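Local coordinates for protein possible prolidase (Bifidobacterium longum NCC2705, PDB 2P9B) that probably hydrolyses carbon-nitrogen bonds as a metal-dependent amidohydrolase, and may act as a prolidase, at residues Y140-L145 against P157-S162; N75-L80 against R133-V138; A121-E126 against P352-W357. All coordinates share one frame; numbering follows the deposited sequence.

Contact 1 of 3, residues Y140-L145 against P157-S162; sequences YEVVTL and PRILAS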
ATOM      1  N   TYR A 140     -17.238   0.092   9.683  1.00 14.42           N
ATOM      2  CA  TYR A 140     -16.424   1.254   9.999  1.00 14.48           C
ATOM      3  C   TYR A 140     -15.453   1.002  11.149  1.00 14.19           C
ATOM      4  O   TYR A 140     -15.006   1.933  11.829  1.00 14.02           O
ATOM      5  CB  TYR A 140     -17.341   2.449  10.268  1.00 14.94           C
ATOM      6  CG  TYR A 140     -18.132   2.803   9.030  1.00 15.45           C
ATOM      7  CD1 TYR A 140     -17.481   3.217   7.867  1.00 15.10           C
ATOM      8  CD2 TYR A 140     -19.518   2.636   8.984  1.00 18.45           C
ATOM      9  CE1 TYR A 140     -18.182   3.451   6.684  1.00 16.03           C
ATOM     10  CE2 TYR A 140     -20.232   2.869   7.799  1.00 17.35           C
ATOM     11  CZ  TYR A 140     -19.556   3.275   6.656  1.00 16.75           C
ATOM     12  OH  TYR A 140     -20.244   3.492   5.481  1.00 16.48           O
ATOM     13  N   GLU A 141     -15.093  -0.270  11.324  1.00 14.14           N
ATOM     14  CA  GLU A 141     -14.168  -0.684  12.373  1.00 14.51           C
ATOM     15  C   GLU A 141     -12.746  -0.175  12.151  1.00 12.82           C
ATOM     16  O   GLU A 141     -11.994   0.010  13.111  1.00 13.32           O
ATOM     17  CB  GLU A 141     -14.152  -2.217  12.502  1.00 15.53           C
ATOM     18  CG  GLU A 141     -13.557  -2.995  11.319  1.00 16.12           C
ATOM     19  CD  GLU A 141     -14.448  -3.013  10.083  1.00 18.40           C
ATOM     20  OE1 GLU A 141     -15.650  -2.694  10.197  1.00 19.74           O
ATOM     21  OE2 GLU A 141     -13.948  -3.365   8.996  1.00 19.37           O
ATOM     22  N   VAL A 142     -12.363   0.035  10.894  1.00 12.53           N
ATOM     23  CA  VAL A 142     -11.018   0.538  10.622  1.00 11.58           C
ATOM     24  C   VAL A 142     -10.996   2.038  10.893  1.00 11.97           C
ATOM     25  O   VAL A 142      -9.988   2.581  11.341  1.00 12.77           O
ATOM     26  CB  VAL A 142     -10.570   0.251   9.170  1.00 12.23           C
ATOM     27  CG1 VAL A 142      -9.117   0.683   8.975  1.00 11.78           C
ATOM     28  CG2 VAL A 142     -10.693  -1.241   8.884  1.00 12.46           C
ATOM     29  N   VAL A 143     -12.111   2.713  10.633  1.00 12.94           N
ATOM     30  CA  VAL A 143     -12.179   4.140  10.910  1.00 12.35           C
ATOM     31  C   VAL A 143     -11.955   4.302  12.412  1.00 12.68           C
ATOM     32  O   VAL A 143     -11.202   5.159  12.858  1.00 13.08           O
ATOM     33  CB  VAL A 143     -13.558   4.727  10.536  1.00 12.56           C
ATOM     34  CG1 VAL A 143     -13.691   6.146  11.082  1.00 13.24           C
ATOM     35  CG2 VAL A 143     -13.716   4.744   9.024  1.00 12.13           C
ATOM     36  N   THR A 144     -12.614   3.452  13.188  1.00 13.82           N
ATOM     37  CA  THR A 144     -12.483   3.491  14.633  1.00 13.67           C
ATOM     38  C   THR A 144     -11.035   3.284  15.061  1.00 13.91           C
ATOM     39  O   THR A 144     -10.511   4.047  15.874  1.00 14.86           O
ATOM     40  CB  THR A 144     -13.372   2.420  15.273  1.00 15.33           C
ATOM     41  OG1 THR A 144     -14.738   2.702  14.951  1.00 17.12           O
ATOM     42  CG2 THR A 144     -13.200   2.404  16.781  1.00 17.37           C
ATOM     43  N   LEU A 145     -10.397   2.258  14.507  1.00 13.31           N
ATOM     44  CA  LEU A 145      -9.005   1.945  14.825  1.00 12.01           C
ATOM     45  C   LEU A 145      -8.083   3.103  14.443  1.00 12.02           C
ATOM     46  O   LEU A 145      -7.214   3.507  15.217  1.00 12.91           O
ATOM     47  CB  LEU A 145      -8.571   0.670  14.092  1.00 12.32           C
ATOM     48  CG  LEU A 145      -7.106   0.247  14.263  1.00 12.12           C
ATOM     49  CD1 LEU A 145      -6.826  -0.053  15.724  1.00 13.92           C
ATOM     50  CD2 LEU A 145      -6.823  -0.982  13.399  1.00 12.70           C
ATOM     51  N   PRO A 157       0.021   1.613  12.666  1.00 11.89           N
ATOM     52  CA  PRO A 157       0.434   2.356  11.476  1.00 11.41           C
ATOM     53  C   PRO A 157      -0.533   3.489  11.160  1.00 11.64           C
ATOM     54  O   PRO A 157      -1.646   3.542  11.692  1.00 11.56           O
ATOM     55  CB  PRO A 157       0.418   1.287  10.393  1.00 11.69           C
ATOM     56  CG  PRO A 157      -0.776   0.446  10.801  1.00 12.62           C
ATOM     57  CD  PRO A 157      -0.561   0.306  12.299  1.00 12.46           C
ATOM     58  N   ARG A 158      -0.092   4.398  10.300  1.00 10.36           N
ATOM     59  CA  ARG A 158      -0.930   5.503   9.854  1.00 10.17           C
ATOM     60  C   ARG A 158      -1.896   4.815   8.894  1.00 11.63           C
ATOM     61  O   ARG A 158      -1.461   4.100   7.990  1.00 12.52           O
ATOM     62  CB  ARG A 158      -0.070   6.531   9.115  1.00 10.62           C
ATOM     63  CG  ARG A 158      -0.847   7.674   8.494  1.00 11.04           C
ATOM     64  CD  ARG A 158       0.090   8.678   7.831  1.00 14.26           C
ATOM     65  NE  ARG A 158       0.987   9.325   8.793  1.00 13.83           N
ATOM     66  CZ  ARG A 158       2.226   8.923   9.059  1.00 14.43           C
ATOM     67  NH1 ARG A 158       2.741   7.869   8.437  1.00 12.94           N
ATOM     68  NH2 ARG A 158       2.958   9.585   9.946  1.00 15.14           N
ATOM     69  N   ILE A 159      -3.196   5.019   9.088  1.00 10.56           N
ATOM     70  CA  ILE A 159      -4.191   4.351   8.259  1.00 10.66           C
ATOM     71  C   ILE A 159      -5.142   5.215   7.441  1.00  9.94           C
ATOM     72  O   ILE A 159      -5.715   6.184   7.947  1.00 12.48           O
ATOM     73  CB  ILE A 159      -5.098   3.421   9.131  1.00 10.10           C
ATOM     74  CG1 ILE A 159      -4.253   2.369   9.849  1.00 10.15           C
ATOM     75  CG2 ILE A 159      -6.161   2.748   8.259  1.00 13.22           C
ATOM     76  CD1 ILE A 159      -5.066   1.504  10.820  1.00 12.58           C
ATOM     77  N   LEU A 160      -5.277   4.875   6.161  1.00 10.67           N
ATOM     78  CA  LEU A 160      -6.255   5.532   5.303  1.00 10.08           C
ATOM     79  C   LEU A 160      -7.318   4.443   5.218  1.00 11.68           C
ATOM     80  O   LEU A 160      -7.100   3.408   4.588  1.00 11.69           O
ATOM     81  CB  LEU A 160      -5.699   5.834   3.915  1.00 11.34           C
ATOM     82  CG  LEU A 160      -4.965   7.165   3.762  1.00 12.14           C
ATOM     83  CD1 LEU A 160      -3.610   7.103   4.452  1.00 15.74           C
ATOM     84  CD2 LEU A 160      -4.805   7.463   2.282  1.00 13.96           C
ATOM     85  N   ALA A 161      -8.449   4.669   5.878  1.00 10.65           N
ATOM     86  CA  ALA A 161      -9.542   3.698   5.912  1.00 10.85           C
ATOM     87  C   ALA A 161     -10.594   3.989   4.852  1.00 10.15           C
ATOM     88  O   ALA A 161     -11.073   5.110   4.735  1.00 11.67           O
ATOM     89  CB  ALA A 161     -10.189   3.699   7.300  1.00 10.19           C
ATOM     90  N   SER A 162     -10.959   2.957   4.099  1.00 10.19           N
ATOM     91  CA  SER A 162     -11.931   3.091   3.025  1.00  9.94           C
ATOM     92  C   SER A 162     -13.370   2.792   3.415  1.00 10.96           C
ATOM     93  O   SER A 162     -14.293   3.168   2.694  1.00 12.24           O
ATOM     94  CB  SER A 162     -11.565   2.131   1.899  1.00 10.48           C
ATOM     95  OG  SER A 162     -11.788   0.795   2.332  1.00 13.05           O
TER
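V142, V143 and L145 of the first turn of helix 141-150 meet I159 and A161 of the strand 158-160 region mainly through methyl groups. V142 lies between the two partners: its CG1 stands 3.6 Å from CB of A161 and 3.7 Å from CG2 of I159. That branch is anti to the backbone N (chi1 -175°), the rotation that carries it over the strand, and the V142 side chain crosses that of I159 at about a right angle. V143 adds a looser touch, CG2 to A161 CB at 4.1 Å. Further along the helix, L145 CD2 lies 4.0 Å from I159 CD1, these side chains too crossing at about a right angle. Helix and strand are the last two elements of a right-handed beta-alpha-beta crossover of the amidohydrolase TIM barrel, whose first strand, 129-134, pairs in parallel with 158-160. Polar bonds run along the edges of this apolar seam. At the helix start, Y140 occupies the N-cap position, its O accepting from T144 N at 3.1 Å, while its OH bonds to N194. Where the strand ends, S162 OG bonds to G136 N, and A161 N to N200 OD1. R158, at the strand's other end, forms a salt bridge with D402.

Contact 2 of 3, residues N75-L80 against R133-V138; sequences NAHTHL and RTLGDV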
ATOM      1  N   ASN A  75       2.023   0.298   2.336  1.00 10.31           N
ATOM      2  CA  ASN A  75       1.266  -0.657   1.529  1.00  9.03           C
ATOM      3  C   ASN A  75      -0.034   0.036   1.138  1.00  9.60           C
ATOM      4  O   ASN A  75      -0.878   0.310   1.985  1.00 10.55           O
ATOM      5  CB  ASN A  75       0.963  -1.936   2.317  1.00  8.39           C
ATOM      6  CG  ASN A  75       0.416  -3.042   1.429  1.00  8.24           C
ATOM      7  OD1 ASN A  75      -0.367  -2.781   0.518  1.00 10.73           O
ATOM      8  ND2 ASN A  75       0.828  -4.277   1.692  1.00  9.59           N
ATOM      9  N   ALA A  76      -0.191   0.331  -0.149  1.00  9.81           N
ATOM     10  CA  ALA A  76      -1.375   1.049  -0.621  1.00  9.82           C
ATOM     11  C   ALA A  76      -2.627   0.220  -0.855  1.00 10.25           C
ATOM     12  O   ALA A  76      -3.647   0.749  -1.300  1.00 11.20           O
ATOM     13  CB  ALA A  76      -1.031   1.819  -1.895  1.00 10.76           C
ATOM     14  N   HIS A  77      -2.572  -1.073  -0.561  1.00 10.53           N
ATOM     15  CA  HIS A  77      -3.746  -1.907  -0.780  1.00 12.18           C
ATOM     16  C   HIS A  77      -3.800  -3.048   0.228  1.00 10.71           C
ATOM     17  O   HIS A  77      -3.174  -4.085   0.037  1.00 12.99           O
ATOM     18  CB  HIS A  77      -3.726  -2.449  -2.214  1.00 12.59           C
ATOM     19  CG  HIS A  77      -5.005  -3.104  -2.629  1.00 15.94           C
ATOM     20  ND1 HIS A  77      -5.379  -3.236  -3.949  1.00 20.01           N
ATOM     21  CD2 HIS A  77      -5.998  -3.664  -1.899  1.00 14.52           C
ATOM     22  CE1 HIS A  77      -6.548  -3.847  -4.013  1.00 18.04           C
ATOM     23  NE2 HIS A  77      -6.946  -4.118  -2.784  1.00 18.15           N
ATOM     24  N   THR A  78      -4.555  -2.839   1.302  1.00 11.75           N
ATOM     25  CA  THR A  78      -4.683  -3.834   2.360  1.00 10.14           C
ATOM     26  C   THR A  78      -6.130  -4.057   2.802  1.00 11.08           C
ATOM     27  O   THR A  78      -7.035  -3.322   2.411  1.00 12.96           O
ATOM     28  CB  THR A  78      -3.874  -3.410   3.613  1.00  9.88           C
ATOM     29  OG1 THR A  78      -4.411  -2.185   4.144  1.00 11.69           O
ATOM     30  CG2 THR A  78      -2.402  -3.181   3.248  1.00 11.39           C
ATOM     31  N   HIS A  79      -6.320  -5.101   3.604  1.00 12.37           N
ATOM     32  CA  HIS A  79      -7.604  -5.458   4.209  1.00 12.02           C
ATOM     33  C   HIS A  79      -7.195  -5.908   5.604  1.00 13.30           C
ATOM     34  O   HIS A  79      -6.189  -6.595   5.750  1.00 15.78           O
ATOM     35  CB  HIS A  79      -8.272  -6.629   3.479  1.00 14.35           C
ATOM     36  CG  HIS A  79      -8.687  -6.313   2.077  1.00 16.31           C
ATOM     37  ND1 HIS A  79      -9.786  -5.533   1.783  1.00 17.78           N
ATOM     38  CD2 HIS A  79      -8.134  -6.650   0.889  1.00 17.56           C
ATOM     39  CE1 HIS A  79      -9.890  -5.404   0.472  1.00 18.39           C
ATOM     40  NE2 HIS A  79      -8.901  -6.071  -0.093  1.00 18.74           N
ATOM     41  N   LEU A  80      -7.956  -5.536   6.627  1.00 12.96           N
ATOM     42  CA  LEU A  80      -7.594  -5.932   7.978  1.00 13.86           C
ATOM     43  C   LEU A  80      -8.438  -7.086   8.514  1.00 16.33           C
ATOM     44  O   LEU A  80      -8.554  -7.283   9.724  1.00 15.20           O
ATOM     45  CB  LEU A  80      -7.652  -4.717   8.912  1.00 13.95           C
ATOM     46  CG  LEU A  80      -6.691  -3.575   8.524  1.00 12.19           C
ATOM     47  CD1 LEU A  80      -6.801  -2.447   9.541  1.00 13.33           C
ATOM     48  CD2 LEU A  80      -5.255  -4.082   8.449  1.00 13.68           C
ATOM     49  N   ARG A 133      -3.250   1.704   3.419  1.00  9.00           N
ATOM     50  CA  ARG A 133      -4.549   2.159   2.953  1.00  8.79           C
ATOM     51  C   ARG A 133      -5.365   0.889   2.838  1.00  9.11           C
ATOM     52  O   ARG A 133      -4.925  -0.066   2.206  1.00  9.43           O
ATOM     53  CB  ARG A 133      -4.497   2.817   1.573  1.00  8.49           C
ATOM     54  CG  ARG A 133      -5.912   3.063   1.018  1.00  8.98           C
ATOM     55  CD  ARG A 133      -5.918   3.770  -0.328  1.00 10.30           C
ATOM     56  NE  ARG A 133      -5.196   3.009  -1.345  1.00 10.86           N
ATOM     57  CZ  ARG A 133      -5.275   3.245  -2.651  1.00 10.48           C
ATOM     58  NH1 ARG A 133      -6.053   4.217  -3.106  1.00 12.14           N
ATOM     59  NH2 ARG A 133      -4.560   2.517  -3.503  1.00 11.34           N
ATOM     60  N   THR A 134      -6.529   0.849   3.476  1.00 10.23           N
ATOM     61  CA  THR A 134      -7.371  -0.330   3.328  1.00 10.41           C
ATOM     62  C   THR A 134      -8.271  -0.027   2.133  1.00 10.34           C
ATOM     63  O   THR A 134      -8.592   1.134   1.867  1.00 11.39           O
ATOM     64  CB  THR A 134      -8.247  -0.601   4.581  1.00 10.15           C
ATOM     65  OG1 THR A 134      -9.128   0.506   4.825  1.00 12.33           O
ATOM     66  CG2 THR A 134      -7.366  -0.844   5.793  1.00 11.14           C
ATOM     67  N   LEU A 135      -8.647  -1.062   1.390  1.00 10.25           N
ATOM     68  CA  LEU A 135      -9.519  -0.886   0.243  1.00 11.37           C
ATOM     69  C   LEU A 135     -10.645  -1.905   0.291  1.00 12.99           C
ATOM     70  O   LEU A 135     -10.764  -2.763  -0.581  1.00 15.62           O
ATOM     71  CB  LEU A 135      -8.733  -1.030  -1.065  1.00 12.99           C
ATOM     72  CG  LEU A 135      -7.754   0.122  -1.317  1.00 13.83           C
ATOM     73  CD1 LEU A 135      -6.921  -0.151  -2.569  1.00 14.45           C
ATOM     74  CD2 LEU A 135      -8.552   1.419  -1.448  1.00 13.16           C
ATOM     75  N   GLY A 136     -11.466  -1.799   1.327  1.00 13.22           N
ATOM     76  CA  GLY A 136     -12.583  -2.708   1.482  1.00 13.72           C
ATOM     77  C   GLY A 136     -12.640  -3.254   2.889  1.00 12.82           C
ATOM     78  O   GLY A 136     -12.060  -4.302   3.179  1.00 16.20           O
ATOM     79  N   ASP A 137     -13.319  -2.527   3.771  1.00 12.01           N
ATOM     80  CA  ASP A 137     -13.473  -2.941   5.163  1.00 11.77           C
ATOM     81  C   ASP A 137     -14.848  -3.592   5.286  1.00 12.80           C
ATOM     82  O   ASP A 137     -15.634  -3.562   4.344  1.00 14.05           O
ATOM     83  CB  ASP A 137     -13.421  -1.728   6.106  1.00 10.56           C
ATOM     84  CG  ASP A 137     -12.170  -0.878   5.917  1.00 10.96           C
ATOM     85  OD1 ASP A 137     -11.136  -1.431   5.510  1.00 13.09           O
ATOM     86  OD2 ASP A 137     -12.216   0.340   6.191  1.00 12.66           O
ATOM     87  N   VAL A 138     -15.140  -4.178   6.441  1.00 13.37           N
ATOM     88  CA  VAL A 138     -16.449  -4.796   6.632  1.00 15.24           C
ATOM     89  C   VAL A 138     -17.458  -3.691   6.928  1.00 16.22           C
ATOM     90  O   VAL A 138     -18.509  -3.599   6.293  1.00 18.34           O
ATOM     91  CB  VAL A 138     -16.432  -5.806   7.799  1.00 16.07           C
ATOM     92  CG1 VAL A 138     -17.840  -6.318   8.065  1.00 17.48           C
ATOM     93  CG2 VAL A 138     -15.506  -6.962   7.467  1.00 15.53           C
TER
HETATM   94  O   HOH W   1      -9.520  -5.066  -2.606  1.00 27.96           O
HETATM   95  O   HOH W   2     -10.121  -3.832   6.058  1.00 16.93           O
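H77 and H79 of N75-L80 face L135 and G136 where two parallel strands of the TIM barrel, 68-78 and 129-134, run out into loops. The HxH pair at the end of the first barrel strand is the family's metal-binding signature; here H77 and H79, with D345, are arranged as in a metal site, possibly one without its metal. The tight part is largely polar. R133 O accepts from T78 N at 2.9 Å and also from T78 OG1, which comes from above the carbonyl plane, while T78 O receives L135 N. R133, bent at chi3 (59°), turns its guanidinium edge to A76 O, gripping that one oxygen with NE at 2.7 Å and NH2 at 3.0 Å; a salt bridge to E265 holds the same NH2. The apolar element here is L135 CD1, over the face of the H77 ring and 3.6 Å from its centroid. Toward L80 the packing is looser: CG of L80 is 3.9 Å from T134 CG2, and one water spans L80 N and D137 OD1. A second water joins NE2 of H77 to NE2 of H79. The H79 ring is fixed at its other nitrogen, ND1 donating in the ring plane to G136 O at 2.9 Å (158° at the hydrogen).

Contact 3 of 3, residues A121-E126 against P352-W357; sequences ATTLLE and PQYATW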
ATOM      1  N   ALA A 121      -3.416  -4.976  11.696  1.00 10.63           N
ATOM      2  CA  ALA A 121      -2.732  -3.698  11.510  1.00 10.88           C
ATOM      3  C   ALA A 121      -1.391  -3.775  12.238  1.00 10.98           C
ATOM      4  O   ALA A 121      -0.388  -3.227  11.780  1.00 11.06           O
ATOM      5  CB  ALA A 121      -3.577  -2.550  12.076  1.00 11.47           C
ATOM      6  N   THR A 122      -1.375  -4.460  13.379  1.00 10.99           N
ATOM      7  CA  THR A 122      -0.146  -4.603  14.145  1.00 10.94           C
ATOM      8  C   THR A 122       0.859  -5.484  13.408  1.00 11.00           C
ATOM      9  O   THR A 122       2.062  -5.228  13.443  1.00 12.59           O
ATOM     10  CB  THR A 122      -0.424  -5.184  15.546  1.00 11.39           C
ATOM     11  OG1 THR A 122      -1.255  -4.274  16.276  1.00 14.67           O
ATOM     12  CG2 THR A 122       0.879  -5.388  16.312  1.00 12.67           C
ATOM     13  N   THR A 123       0.366  -6.520  12.738  1.00 10.90           N
ATOM     14  CA  THR A 123       1.238  -7.410  11.974  1.00 11.28           C
ATOM     15  C   THR A 123       1.917  -6.607  10.861  1.00 11.08           C
ATOM     16  O   THR A 123       3.121  -6.721  10.650  1.00 12.22           O
ATOM     17  CB  THR A 123       0.436  -8.569  11.358  1.00 10.33           C
ATOM     18  OG1 THR A 123      -0.051  -9.410  12.409  1.00 13.74           O
ATOM     19  CG2 THR A 123       1.305  -9.393  10.418  1.00 10.57           C
ATOM     20  N   LEU A 124       1.137  -5.798  10.153  1.00 11.04           N
ATOM     21  CA  LEU A 124       1.682  -4.962   9.086  1.00  9.86           C
ATOM     22  C   LEU A 124       2.765  -4.060   9.663  1.00 10.35           C
ATOM     23  O   LEU A 124       3.867  -3.976   9.117  1.00 11.06           O
ATOM     24  CB  LEU A 124       0.576  -4.115   8.444  1.00 10.42           C
ATOM     25  CG  LEU A 124      -0.244  -4.819   7.366  1.00 10.34           C
ATOM     26  CD1 LEU A 124      -1.641  -4.215   7.276  1.00 10.54           C
ATOM     27  CD2 LEU A 124       0.491  -4.715   6.037  1.00 11.76           C
ATOM     28  N   LEU A 125       2.465  -3.396  10.775  1.00 10.57           N
ATOM     29  CA  LEU A 125       3.453  -2.516  11.396  1.00 10.49           C
ATOM     30  C   LEU A 125       4.718  -3.278  11.789  1.00 10.88           C
ATOM     31  O   LEU A 125       5.825  -2.835  11.493  1.00 11.35           O
ATOM     32  CB  LEU A 125       2.860  -1.818  12.626  1.00 10.97           C
ATOM     33  CG  LEU A 125       3.808  -0.858  13.358  1.00 11.24           C
ATOM     34  CD1 LEU A 125       4.265   0.237  12.400  1.00 14.97           C
ATOM     35  CD2 LEU A 125       3.103  -0.242  14.563  1.00 12.89           C
ATOM     36  N   GLU A 126       4.558  -4.431  12.440  1.00 10.96           N
ATOM     37  CA  GLU A 126       5.713  -5.225  12.861  1.00 11.53           C
ATOM     38  C   GLU A 126       6.566  -5.674  11.678  1.00 13.27           C
ATOM     39  O   GLU A 126       7.759  -5.942  11.840  1.00 14.31           O
ATOM     40  CB  GLU A 126       5.262  -6.452  13.665  1.00 13.07           C
ATOM     41  CG  GLU A 126       4.566  -6.092  14.975  1.00 16.15           C
ATOM     42  CD  GLU A 126       3.988  -7.296  15.694  1.00 19.34           C
ATOM     43  OE1 GLU A 126       3.615  -8.275  15.019  1.00 21.51           O
ATOM     44  OE2 GLU A 126       3.890  -7.248  16.936  1.00 21.75           O
ATOM     45  N   PRO A 352       0.035 -12.839   2.626  1.00 13.06           N
ATOM     46  CA  PRO A 352       0.236 -12.584   4.053  1.00 12.77           C
ATOM     47  C   PRO A 352       0.240 -11.103   4.398  1.00 12.46           C
ATOM     48  O   PRO A 352       0.697 -10.275   3.608  1.00 13.79           O
ATOM     49  CB  PRO A 352       1.584 -13.241   4.328  1.00 14.24           C
ATOM     50  CG  PRO A 352       1.611 -14.378   3.343  1.00 13.73           C
ATOM     51  CD  PRO A 352       1.100 -13.708   2.094  1.00 13.21           C
ATOM     52  N   GLN A 353      -0.263 -10.784   5.583  1.00 11.83           N
ATOM     53  CA  GLN A 353      -0.311  -9.402   6.055  1.00 11.38           C
ATOM     54  C   GLN A 353       1.107  -8.862   6.221  1.00 12.72           C
ATOM     55  O   GLN A 353       1.335  -7.658   6.132  1.00 13.32           O
ATOM     56  CB  GLN A 353      -1.021  -9.325   7.413  1.00 11.25           C
ATOM     57  CG  GLN A 353      -2.500  -9.711   7.392  1.00 11.09           C
ATOM     58  CD  GLN A 353      -3.385  -8.627   6.804  1.00 11.17           C
ATOM     59  OE1 GLN A 353      -2.901  -7.574   6.376  1.00 13.95           O
ATOM     60  NE2 GLN A 353      -4.694  -8.879   6.783  1.00 11.31           N
ATOM     61  N   TYR A 354       2.055  -9.762   6.451  1.00 11.65           N
ATOM     62  CA  TYR A 354       3.443  -9.369   6.667  1.00 11.42           C
ATOM     63  C   TYR A 354       4.350  -9.462   5.441  1.00 11.18           C
ATOM     64  O   TYR A 354       5.556  -9.242   5.552  1.00 12.98           O
ATOM     65  CB  TYR A 354       4.037 -10.225   7.787  1.00 12.30           C
ATOM     66  CG  TYR A 354       3.900 -11.718   7.535  1.00 12.83           C
ATOM     67  CD1 TYR A 354       4.683 -12.363   6.572  1.00 13.09           C
ATOM     68  CD2 TYR A 354       2.964 -12.475   8.235  1.00 13.72           C
ATOM     69  CE1 TYR A 354       4.534 -13.728   6.315  1.00 14.96           C
ATOM     70  CE2 TYR A 354       2.807 -13.839   7.985  1.00 13.47           C
ATOM     71  CZ  TYR A 354       3.592 -14.457   7.024  1.00 15.43           C
ATOM     72  OH  TYR A 354       3.424 -15.802   6.761  1.00 16.73           O
ATOM     73  N   ALA A 355       3.780  -9.767   4.278  1.00 10.68           N
ATOM     74  CA  ALA A 355       4.588  -9.942   3.078  1.00 10.36           C
ATOM     75  C   ALA A 355       4.675  -8.765   2.113  1.00  9.91           C
ATOM     76  O   ALA A 355       4.883  -8.957   0.922  1.00 12.12           O
ATOM     77  CB  ALA A 355       4.113 -11.195   2.326  1.00  9.82           C
ATOM     78  N   THR A 356       4.547  -7.543   2.616  1.00  9.78           N
ATOM     79  CA  THR A 356       4.635  -6.393   1.722  1.00 10.41           C
ATOM     80  C   THR A 356       5.943  -6.411   0.919  1.00 10.90           C
ATOM     81  O   THR A 356       5.952  -6.095  -0.269  1.00 10.54           O
ATOM     82  CB  THR A 356       4.544  -5.066   2.515  1.00 10.64           C
ATOM     83  OG1 THR A 356       3.250  -4.961   3.112  1.00 12.55           O
ATOM     84  CG2 THR A 356       4.771  -3.866   1.594  1.00 10.10           C
ATOM     85  N   TRP A 357       7.036  -6.809   1.571  1.00 12.00           N
ATOM     86  CA  TRP A 357       8.349  -6.839   0.926  1.00 12.91           C
ATOM     87  C   TRP A 357       8.370  -7.621  -0.390  1.00 12.39           C
ATOM     88  O   TRP A 357       9.102  -7.274  -1.317  1.00 12.74           O
ATOM     89  CB  TRP A 357       9.400  -7.439   1.871  1.00 14.04           C
ATOM     90  CG  TRP A 357       9.260  -8.925   2.035  1.00 13.99           C
ATOM     91  CD1 TRP A 357       8.423  -9.584   2.885  1.00 15.15           C
ATOM     92  CD2 TRP A 357       9.902  -9.932   1.241  1.00 15.37           C
ATOM     93  NE1 TRP A 357       8.495 -10.942   2.663  1.00 16.53           N
ATOM     94  CE2 TRP A 357       9.394 -11.180   1.661  1.00 15.98           C
ATOM     95  CE3 TRP A 357      10.851  -9.896   0.210  1.00 15.52           C
ATOM     96  CZ2 TRP A 357       9.807 -12.387   1.083  1.00 17.42           C
ATOM     97  CZ3 TRP A 357      11.259 -11.096  -0.364  1.00 18.21           C
ATOM     98  CH2 TRP A 357      10.734 -12.324   0.077  1.00 18.10           C
TER
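T123 and L124 bring the last turns of helix 113-126 against the turn P352-A355 and the start of helix 356-367, a buried, mainly van der Waals contact between an early and a late part of the amidohydrolase barrel. P352-A355 is a type I beta turn, closed by A355 N to P352 O, and it presents Q353 and Y354 to the helix. T123 meets them with its methyl: CG2 lies 3.8 Å from CB of Q353 and 3.9 Å from CB of Y354, near the plane of the tyrosine ring at its edge. This methyl is anti to the backbone N, which puts OG1 beside that N, where it bonds to H119 O one turn back. L124 lays its two branches along Q353. CD2 of L124 approaches the backbone O of Q353 at 3.1 Å, a close packing distance, and L124 CD1 lies 3.7 Å from Q353 OE1; L124 CD2 also reaches T356 OG1 at 4.0 Å. An alanine at L124 would remove both branches, and is likely to open a gap beside Q353 O, Q353 OE1 and T356. The polar ends of the turn and of the following T356 are hydrogen-bonded elsewhere: Q353 OE1 to T346, T356 to N75, Y354 to D442. The helix therefore supplies shape and apolar cover, while direction-specific bonds that position the turn come from residues beyond it.

In the fold
All three contacts are buried, and contact 2 lies nearest the middle of the protein, its centre about 8 Å from the centre of the chain. It is the polar one, strand to strand, beside the possible metal site; contact 1 is apolar helix-on-strand packing, while contact 3 is van der Waals packing of helix carbons, partly on oxygens. Contacts 1 and 2 share one sheet: L160 O lies 2.8 Å from T134 N, a probable hydrogen bond between neighbouring strands. Contact 3 reaches contact 2 through two probable hydrogen bonds, one of them Q353 NE2 to H79 O, and through L80 packing on L124. Between contacts 1 and 3 the link is plain packing, with L145 and P157 against helix 113-126.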